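Local coordinates for protein 4-hydroxythreonine-4-phosphate dehydrogenase (Legionella pneumophila subsp. pneumophila, PDB 6XMY) that probably catalyses the NAD-dependent oxidation of 4-phosphooxy-L-threonine, a late step in the biosynthesis of pyridoxine 5'-phosphate, with the help of a divalent metal ion, at residues P11-G23 with G89-L103. Numbering follows the deposited sequence.
Sequences PLLISSGEPAGIG and GELNPQNAAYVMELL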
ATOM      1  N   PRO A  11      -6.748 -11.179 -14.509  1.00 16.24           N
ATOM      2  CA  PRO A  11      -6.628  -9.724 -14.371  1.00 15.34           C
ATOM      3  C   PRO A  11      -6.292  -9.298 -12.953  1.00 12.01           C
ATOM      4  O   PRO A  11      -6.472 -10.031 -11.978  1.00 12.58           O
ATOM      5  CB  PRO A  11      -8.012  -9.199 -14.778  1.00 16.80           C
ATOM      6  CG  PRO A  11      -8.651 -10.322 -15.538  1.00 17.41           C
ATOM      7  CD  PRO A  11      -8.098 -11.585 -14.926  1.00 16.92           C
ATOM      8  N   LEU A  12      -5.795  -8.069 -12.865  1.00 10.99           N
ATOM      9  CA  LEU A  12      -5.574  -7.402 -11.592  1.00 10.76           C
ATOM     10  C   LEU A  12      -6.884  -6.762 -11.156  1.00 10.93           C
ATOM     11  O   LEU A  12      -7.598  -6.166 -11.967  1.00 13.65           O
ATOM     12  CB  LEU A  12      -4.523  -6.303 -11.771  1.00 12.83           C
ATOM     13  CG  LEU A  12      -3.222  -6.743 -12.458  1.00 16.02           C
ATOM     14  CD1 LEU A  12      -2.395  -5.542 -12.930  1.00 19.83           C
ATOM     15  CD2 LEU A  12      -2.412  -7.603 -11.520  1.00 16.99           C
ATOM     16  N   LEU A  13      -7.208  -6.892  -9.873  1.00  9.06           N
ATOM     17  CA  LEU A  13      -8.440  -6.320  -9.335  1.00  9.13           C
ATOM     18  C   LEU A  13      -8.112  -5.020  -8.615  1.00  8.70           C
ATOM     19  O   LEU A  13      -7.227  -4.996  -7.756  1.00  9.42           O
ATOM     20  CB  LEU A  13      -9.084  -7.311  -8.365  1.00 11.10           C
ATOM     21  CG  LEU A  13     -10.517  -7.049  -7.920  1.00 11.71           C
ATOM     22  CD1 LEU A  13     -11.452  -7.020  -9.126  1.00 10.80           C
ATOM     23  CD2 LEU A  13     -10.943  -8.123  -6.914  1.00 12.80           C
ATOM     24  N   ILE A  14      -8.810  -3.941  -8.970  1.00  9.03           N
ATOM     25  CA  ILE A  14      -8.532  -2.616  -8.416  1.00  9.55           C
ATOM     26  C   ILE A  14      -9.708  -2.207  -7.545  1.00  8.49           C
ATOM     27  O   ILE A  14     -10.823  -2.031  -8.052  1.00 10.36           O
ATOM     28  CB  ILE A  14      -8.313  -1.563  -9.516  1.00  9.07           C
ATOM     29  CG1 ILE A  14      -7.487  -2.117 -10.679  1.00 12.65           C
ATOM     30  CG2 ILE A  14      -7.704  -0.271  -8.922  1.00 11.79           C
ATOM     31  CD1 ILE A  14      -6.118  -2.600 -10.320  1.00 12.95           C
ATOM     32  N   SER A  15      -9.479  -2.055  -6.242  1.00  7.91           N
ATOM     33  CA  SER A  15     -10.498  -1.430  -5.403  1.00  8.88           C
ATOM     34  C   SER A  15     -10.509   0.070  -5.655  1.00  9.02           C
ATOM     35  O   SER A  15      -9.494   0.744  -5.457  1.00 10.63           O
ATOM     36  CB  SER A  15     -10.239  -1.691  -3.927  1.00 12.29           C
ATOM     37  OG  SER A  15     -10.987  -0.765  -3.160  1.00 11.48           O
ATOM     38  N   SER A  16     -11.645   0.596  -6.090  1.00  8.11           N
ATOM     39  CA  SER A  16     -11.747   2.019  -6.385  1.00  9.02           C
ATOM     40  C   SER A  16     -11.838   2.905  -5.140  1.00  9.69           C
ATOM     41  O   SER A  16     -11.828   4.129  -5.284  1.00 11.74           O
ATOM     42  CB  SER A  16     -12.895   2.283  -7.366  1.00  9.79           C
ATOM     43  OG  SER A  16     -14.156   1.961  -6.801  1.00  9.67           O
ATOM     44  N   GLY A  17     -11.922   2.331  -3.937  1.00 10.01           N
ATOM     45  CA  GLY A  17     -11.687   3.098  -2.721  1.00  9.44           C
ATOM     46  C   GLY A  17     -12.838   4.023  -2.339  1.00  8.19           C
ATOM     47  O   GLY A  17     -14.005   3.785  -2.664  1.00  8.89           O
ATOM     48  N   GLU A  18     -12.494   5.073  -1.596  1.00  8.32           N
ATOM     49  CA  GLU A  18     -13.489   6.027  -1.118  1.00  9.02           C
ATOM     50  C   GLU A  18     -14.170   6.710  -2.304  1.00  7.84           C
ATOM     51  O   GLU A  18     -13.487   7.344  -3.117  1.00  9.35           O
ATOM     52  CB  GLU A  18     -12.811   7.053  -0.208  1.00  9.31           C
ATOM     53  CG  GLU A  18     -13.633   8.303   0.050  1.00 10.04           C
ATOM     54  CD  GLU A  18     -15.016   8.017   0.584  1.00 10.46           C
ATOM     55  OE1 GLU A  18     -15.976   8.624   0.067  1.00 10.11           O
ATOM     56  OE2 GLU A  18     -15.156   7.193   1.510  1.00 10.45           O
ATOM     57  N   PRO A  19     -15.486   6.559  -2.472  1.00  8.37           N
ATOM     58  CA  PRO A  19     -16.106   6.992  -3.729  1.00  9.72           C
ATOM     59  C   PRO A  19     -16.125   8.494  -3.917  1.00  9.63           C
ATOM     60  O   PRO A  19     -16.136   8.953  -5.068  1.00 10.64           O
ATOM     61  CB  PRO A  19     -17.527   6.420  -3.642  1.00 10.17           C
ATOM     62  CG  PRO A  19     -17.767   6.220  -2.178  1.00  9.21           C
ATOM     63  CD  PRO A  19     -16.438   5.854  -1.597  1.00  8.38           C
ATOM     64  N   ALA A  20     -16.120   9.276  -2.826  1.00  8.95           N
ATOM     65  CA  ALA A  20     -16.142  10.730  -2.930  1.00 11.26           C
ATOM     66  C   ALA A  20     -14.765  11.314  -3.215  1.00 10.44           C
ATOM     67  O   ALA A  20     -14.670  12.512  -3.512  1.00 10.59           O
ATOM     68  CB  ALA A  20     -16.694  11.344  -1.638  1.00 11.23           C
ATOM     69  N   GLY A  21     -13.712  10.510  -3.114  1.00 10.32           N
ATOM     70  CA  GLY A  21     -12.356  10.946  -3.346  1.00  9.54           C
ATOM     71  C   GLY A  21     -11.880  10.643  -4.751  1.00  9.07           C
ATOM     72  O   GLY A  21     -12.666  10.342  -5.656  1.00 10.63           O
ATOM     73  N   ILE A  22     -10.556  10.700  -4.934  1.00  9.53           N
ATOM     74  CA  ILE A  22      -9.985  10.563  -6.273  1.00  9.75           C
ATOM     75  C   ILE A  22      -9.817   9.116  -6.718  1.00  9.54           C
ATOM     76  O   ILE A  22      -9.404   8.883  -7.862  1.00 10.35           O
ATOM     77  CB  ILE A  22      -8.644  11.311  -6.444  1.00 10.39           C
ATOM     78  CG1 ILE A  22      -7.602  10.831  -5.421  1.00 11.94           C
ATOM     79  CG2 ILE A  22      -8.871  12.822  -6.416  1.00 12.90           C
ATOM     80  CD1 ILE A  22      -6.194  11.339  -5.719  1.00 13.78           C
ATOM     81  N   GLY A  23     -10.105   8.139  -5.859  1.00  9.33           N
ATOM     82  CA  GLY A  23      -9.988   6.741  -6.227  1.00 10.43           C
ATOM     83  C   GLY A  23     -10.698   6.402  -7.530  1.00  8.87           C
ATOM     84  O   GLY A  23     -10.102   5.818  -8.445  1.00  9.07           O
ATOM     85  N   GLY A  89     -16.199  14.842  -3.607  1.00 11.71           N
ATOM     86  CA  GLY A  89     -15.617  15.600  -2.515  1.00 12.22           C
ATOM     87  C   GLY A  89     -16.394  15.572  -1.218  1.00 13.23           C
ATOM     88  O   GLY A  89     -15.907  16.111  -0.216  1.00 16.07           O
ATOM     89  N   GLU A  90     -17.578  14.966  -1.196  1.00 13.37           N
ATOM     90  CA  GLU A  90     -18.465  15.000  -0.035  1.00 12.74           C
ATOM     91  C   GLU A  90     -18.482  13.616   0.611  1.00 11.35           C
ATOM     92  O   GLU A  90     -19.123  12.691   0.104  1.00 13.09           O
ATOM     93  CB  GLU A  90     -19.863  15.438  -0.459  1.00 16.08           C
ATOM     94  CG  GLU A  90     -20.915  15.382   0.643  1.00 25.47           C
ATOM     95  CD  GLU A  90     -20.827  16.533   1.634  1.00 34.08           C
ATOM     96  OE1 GLU A  90     -20.568  17.682   1.211  1.00 36.20           O
ATOM     97  OE2 GLU A  90     -21.022  16.285   2.844  1.00 37.84           O
ATOM     98  N   LEU A  91     -17.777  13.474   1.728  1.00 10.33           N
ATOM     99  CA  LEU A  91     -17.797  12.208   2.450  1.00 10.66           C
ATOM    100  C   LEU A  91     -19.209  11.898   2.918  1.00 10.86           C
ATOM    101  O   LEU A  91     -19.956  12.784   3.333  1.00 13.31           O
ATOM    102  CB  LEU A  91     -16.888  12.288   3.674  1.00 12.18           C
ATOM    103  CG  LEU A  91     -15.387  12.305   3.412  1.00 11.39           C
ATOM    104  CD1 LEU A  91     -14.643  12.569   4.713  1.00 12.71           C
ATOM    105  CD2 LEU A  91     -14.929  10.989   2.792  1.00 12.61           C
ATOM    106  N   ASN A  92     -19.562  10.629   2.873  1.00 11.64           N
ATOM    107  CA  ASN A  92     -20.858  10.185   3.348  1.00 10.53           C
ATOM    108  C   ASN A  92     -20.640   8.915   4.160  1.00 10.97           C
ATOM    109  O   ASN A  92     -20.243   7.880   3.606  1.00 11.27           O
ATOM    110  CB  ASN A  92     -21.792   9.943   2.160  1.00 11.35           C
ATOM    111  CG  ASN A  92     -23.186   9.515   2.579  1.00 13.29           C
ATOM    112  OD1 ASN A  92     -23.440   9.254   3.755  1.00 14.71           O
ATOM    113  ND2 ASN A  92     -24.097   9.425   1.608  1.00 12.90           N
ATOM    114  N   PRO A  93     -20.875   8.953   5.470  1.00 12.46           N
ATOM    115  CA  PRO A  93     -20.685   7.740   6.277  0.55 13.58           C
ATOM    116  C   PRO A  93     -21.574   6.590   5.849  1.00 12.46           C
ATOM    117  O   PRO A  93     -21.238   5.429   6.119  1.00 12.59           O
ATOM    118  CB  PRO A  93     -21.003   8.209   7.703  0.55 15.42           C
ATOM    119  CG  PRO A  93     -20.736   9.686   7.677  0.55 15.04           C
ATOM    120  CD  PRO A  93     -21.166  10.133   6.303  0.55 15.07           C
ATOM    121  N   GLN A  94     -22.690   6.869   5.169  1.00 11.73           N
ATOM    122  CA  GLN A  94     -23.544   5.787   4.702  0.53 12.42           C
ATOM    123  C   GLN A  94     -22.876   4.932   3.637  1.00 11.66           C
ATOM    124  O   GLN A  94     -23.339   3.816   3.389  1.00 13.47           O
ATOM    125  CB  GLN A  94     -24.860   6.337   4.169  0.53 13.08           C
ATOM    126  CG  GLN A  94     -25.768   6.862   5.248  0.53 16.86           C
ATOM    127  CD  GLN A  94     -27.117   7.236   4.703  0.53 18.02           C
ATOM    128  OE1 GLN A  94     -27.648   6.558   3.826  0.53 18.60           O
ATOM    129  NE2 GLN A  94     -27.674   8.333   5.201  0.53 19.54           N
ATOM    130  N   ASN A  95     -21.815   5.427   2.998  1.00 11.31           N
ATOM    131  CA  ASN A  95     -21.079   4.667   1.997  1.00 10.04           C
ATOM    132  C   ASN A  95     -19.816   4.020   2.550  1.00 10.09           C
ATOM    133  O   ASN A  95     -19.022   3.474   1.774  1.00 11.70           O
ATOM    134  CB  ASN A  95     -20.774   5.531   0.771  1.00 10.34           C
ATOM    135  CG  ASN A  95     -21.991   5.727  -0.112  1.00 11.07           C
ATOM    136  OD1 ASN A  95     -22.874   4.861  -0.162  1.00 13.36           O
ATOM    137  ND2 ASN A  95     -22.044   6.842  -0.834  1.00 11.17           N
ATOM    138  N   ALA A  96     -19.619   4.050   3.871  1.00 10.56           N
ATOM    139  CA  ALA A  96     -18.462   3.379   4.455  1.00 11.83           C
ATOM    140  C   ALA A  96     -18.560   1.868   4.291  1.00 10.13           C
ATOM    141  O   ALA A  96     -17.562   1.206   3.987  1.00 11.36           O
ATOM    142  CB  ALA A  96     -18.330   3.739   5.929  1.00 11.64           C
ATOM    143  N   ALA A  97     -19.754   1.300   4.498  1.00 10.67           N
ATOM    144  CA  ALA A  97     -19.910  -0.141   4.325  1.00 11.81           C
ATOM    145  C   ALA A  97     -19.606  -0.569   2.893  1.00 12.19           C
ATOM    146  O   ALA A  97     -19.051  -1.655   2.666  1.00 12.07           O
ATOM    147  CB  ALA A  97     -21.316  -0.569   4.747  1.00 13.92           C
ATOM    148  N   TYR A  98     -19.942   0.276   1.921  1.00 11.31           N
ATOM    149  CA  TYR A  98     -19.591   0.010   0.533  1.00 10.02           C
ATOM    150  C   TYR A  98     -18.083  -0.104   0.363  1.00  7.95           C
ATOM    151  O   TYR A  98     -17.587  -1.037  -0.288  1.00  9.00           O
ATOM    152  CB  TYR A  98     -20.162   1.127  -0.339  1.00 10.00           C
ATOM    153  CG  TYR A  98     -19.466   1.365  -1.657  1.00  8.88           C
ATOM    154  CD1 TYR A  98     -19.785   0.621  -2.785  1.00  8.97           C
ATOM    155  CD2 TYR A  98     -18.492   2.348  -1.775  1.00  8.36           C
ATOM    156  CE1 TYR A  98     -19.157   0.858  -3.996  1.00  8.26           C
ATOM    157  CE2 TYR A  98     -17.863   2.590  -2.981  1.00  9.19           C
ATOM    158  CZ  TYR A  98     -18.200   1.844  -4.091  1.00  8.59           C
ATOM    159  OH  TYR A  98     -17.582   2.082  -5.297  1.00  9.75           O
ATOM    160  N   VAL A  99     -17.328   0.837   0.950  1.00 10.26           N
ATOM    161  CA  VAL A  99     -15.871   0.783   0.862  1.00  9.57           C
ATOM    162  C   VAL A  99     -15.353  -0.515   1.464  1.00  9.90           C
ATOM    163  O   VAL A  99     -14.495  -1.195   0.881  1.00 10.73           O
ATOM    164  CB  VAL A  99     -15.234   2.019   1.526  1.00 10.19           C
ATOM    165  CG1 VAL A  99     -13.725   1.849   1.597  1.00 11.73           C
ATOM    166  CG2 VAL A  99     -15.607   3.294   0.758  1.00 10.09           C
ATOM    167  N   MET A 100     -15.871  -0.879   2.641  1.00 10.49           N
ATOM    168  CA  MET A 100     -15.431  -2.120   3.268  1.00 10.37           C
ATOM    169  C   MET A 100     -15.805  -3.326   2.426  1.00  9.87           C
ATOM    170  O   MET A 100     -15.083  -4.326   2.440  1.00 10.90           O
ATOM    171  CB  MET A 100     -15.980  -2.243   4.687  1.00 12.12           C
ATOM    172  CG  MET A 100     -15.471  -1.164   5.643  1.00 13.32           C
ATOM    173  SD  MET A 100     -13.676  -0.953   5.684  1.00 14.68           S
ATOM    174  CE  MET A 100     -13.179  -2.572   6.211  1.00 18.13           C
ATOM    175  N   GLU A 101     -16.912  -3.243   1.676  1.00 10.18           N
ATOM    176  CA  GLU A 101     -17.276  -4.341   0.781  1.00 10.86           C
ATOM    177  C   GLU A 101     -16.260  -4.489  -0.342  1.00 10.35           C
ATOM    178  O   GLU A 101     -15.904  -5.611  -0.715  1.00 10.73           O
ATOM    179  CB  GLU A 101     -18.681  -4.147   0.210  1.00 11.70           C
ATOM    180  CG  GLU A 101     -19.227  -5.409  -0.471  1.00 13.72           C
ATOM    181  CD  GLU A 101     -19.517  -6.524   0.512  1.00 20.21           C
ATOM    182  OE1 GLU A 101     -19.856  -6.221   1.671  1.00 22.02           O
ATOM    183  OE2 GLU A 101     -19.382  -7.706   0.126  1.00 26.20           O
ATOM    184  N   LEU A 102     -15.767  -3.371  -0.879  1.00  9.93           N
ATOM    185  CA  LEU A 102     -14.709  -3.441  -1.881  1.00  9.53           C
ATOM    186  C   LEU A 102     -13.481  -4.154  -1.327  1.00  8.54           C
ATOM    187  O   LEU A 102     -12.886  -5.000  -2.006  1.00 10.25           O
ATOM    188  CB  LEU A 102     -14.311  -2.034  -2.338  1.00  9.68           C
ATOM    189  CG  LEU A 102     -15.395  -1.083  -2.866  1.00  9.26           C
ATOM    190  CD1 LEU A 102     -14.753   0.222  -3.333  1.00 10.64           C
ATOM    191  CD2 LEU A 102     -16.207  -1.723  -3.993  1.00 10.98           C
ATOM    192  N   LEU A 103     -13.085  -3.826  -0.093  1.00 10.83           N
ATOM    193  CA  LEU A 103     -11.914  -4.460   0.507  1.00 10.31           C
ATOM    194  C   LEU A 103     -12.153  -5.946   0.752  1.00 10.05           C
ATOM    195  O   LEU A 103     -11.269  -6.781   0.499  1.00 10.92           O
ATOM    196  CB  LEU A 103     -11.556  -3.771   1.827  1.00 12.21           C
ATOM    197  CG  LEU A 103     -10.597  -2.578   1.782  1.00 15.90           C
ATOM    198  CD1 LEU A 103     -10.942  -1.605   0.683  1.00 17.53           C
ATOM    199  CD2 LEU A 103     -10.540  -1.876   3.129  1.00 14.85           C
TER
HETATM  200  O   HOH W   1     -15.451   3.690  -5.081  1.00  9.06           O
HETATM  201  O   HOH W   2     -18.306   8.676   1.291  1.00 10.59           O
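Ala20 meets the chain ahead of helix 96-111 with both its carbonyl and its methyl group. Gly89 N donates to Ala20 O at 2.8 Å, in the carbonyl plane and on a lone pair, and this is the one direct hydrogen bond between 11-23 and 89-103. A residue further on, the backbone carbonyl passes close to the methyl, with Glu90 O 3.3 Å from Ala20 CB. Pro19, beside it in the type I turn from Glu18 to Gly21, lays its ring against the helix. Its CG lies 3.7 Å from Tyr98 CE2, approaching the ring obliquely, while its CD touches Val99 CG2 at 3.6 Å. In this PdxA protein of the isocitrate dehydrogenase-like clan, the turn belongs to the loop that leaves strand 12-15 and leads into helix 23-29, passing over the first turns of helix 96-111; Ile22 touches the bound NAD, and Glu18 and Val99 lie near NAD-binding Thr301 and Val123.

Nearer the strand, Leu102 packs against Ser15 and Gly17. Its CB lies beside Ser15 OG; with CG anti to its carbonyl carbon (chi1 -54°), the CD1 branch reaches the backbone, 3.6 Å from Gly17 N. Beside it, water 1 lies in the plane of the Tyr98 ring, at its edge, and links Tyr98 OH to Ser16 OG and Gly17 O, donating to the latter two. Tyr98 OH is also bonded to Asp42 N and Ser16 OG to Leu40 O, tying this polar cluster to the end of strand 37-41.

Glu18, bent at chi2 (54°), brings its carboxylate back to the loop, where OE1 accepts from Ala20 N at 3.0 Å. Water 2 lies between Glu18 OE1 (2.6 Å) and Asn92 N, from which it accepts, while Leu91 CD2 packs crosswise 3.7 Å from Glu18 CD.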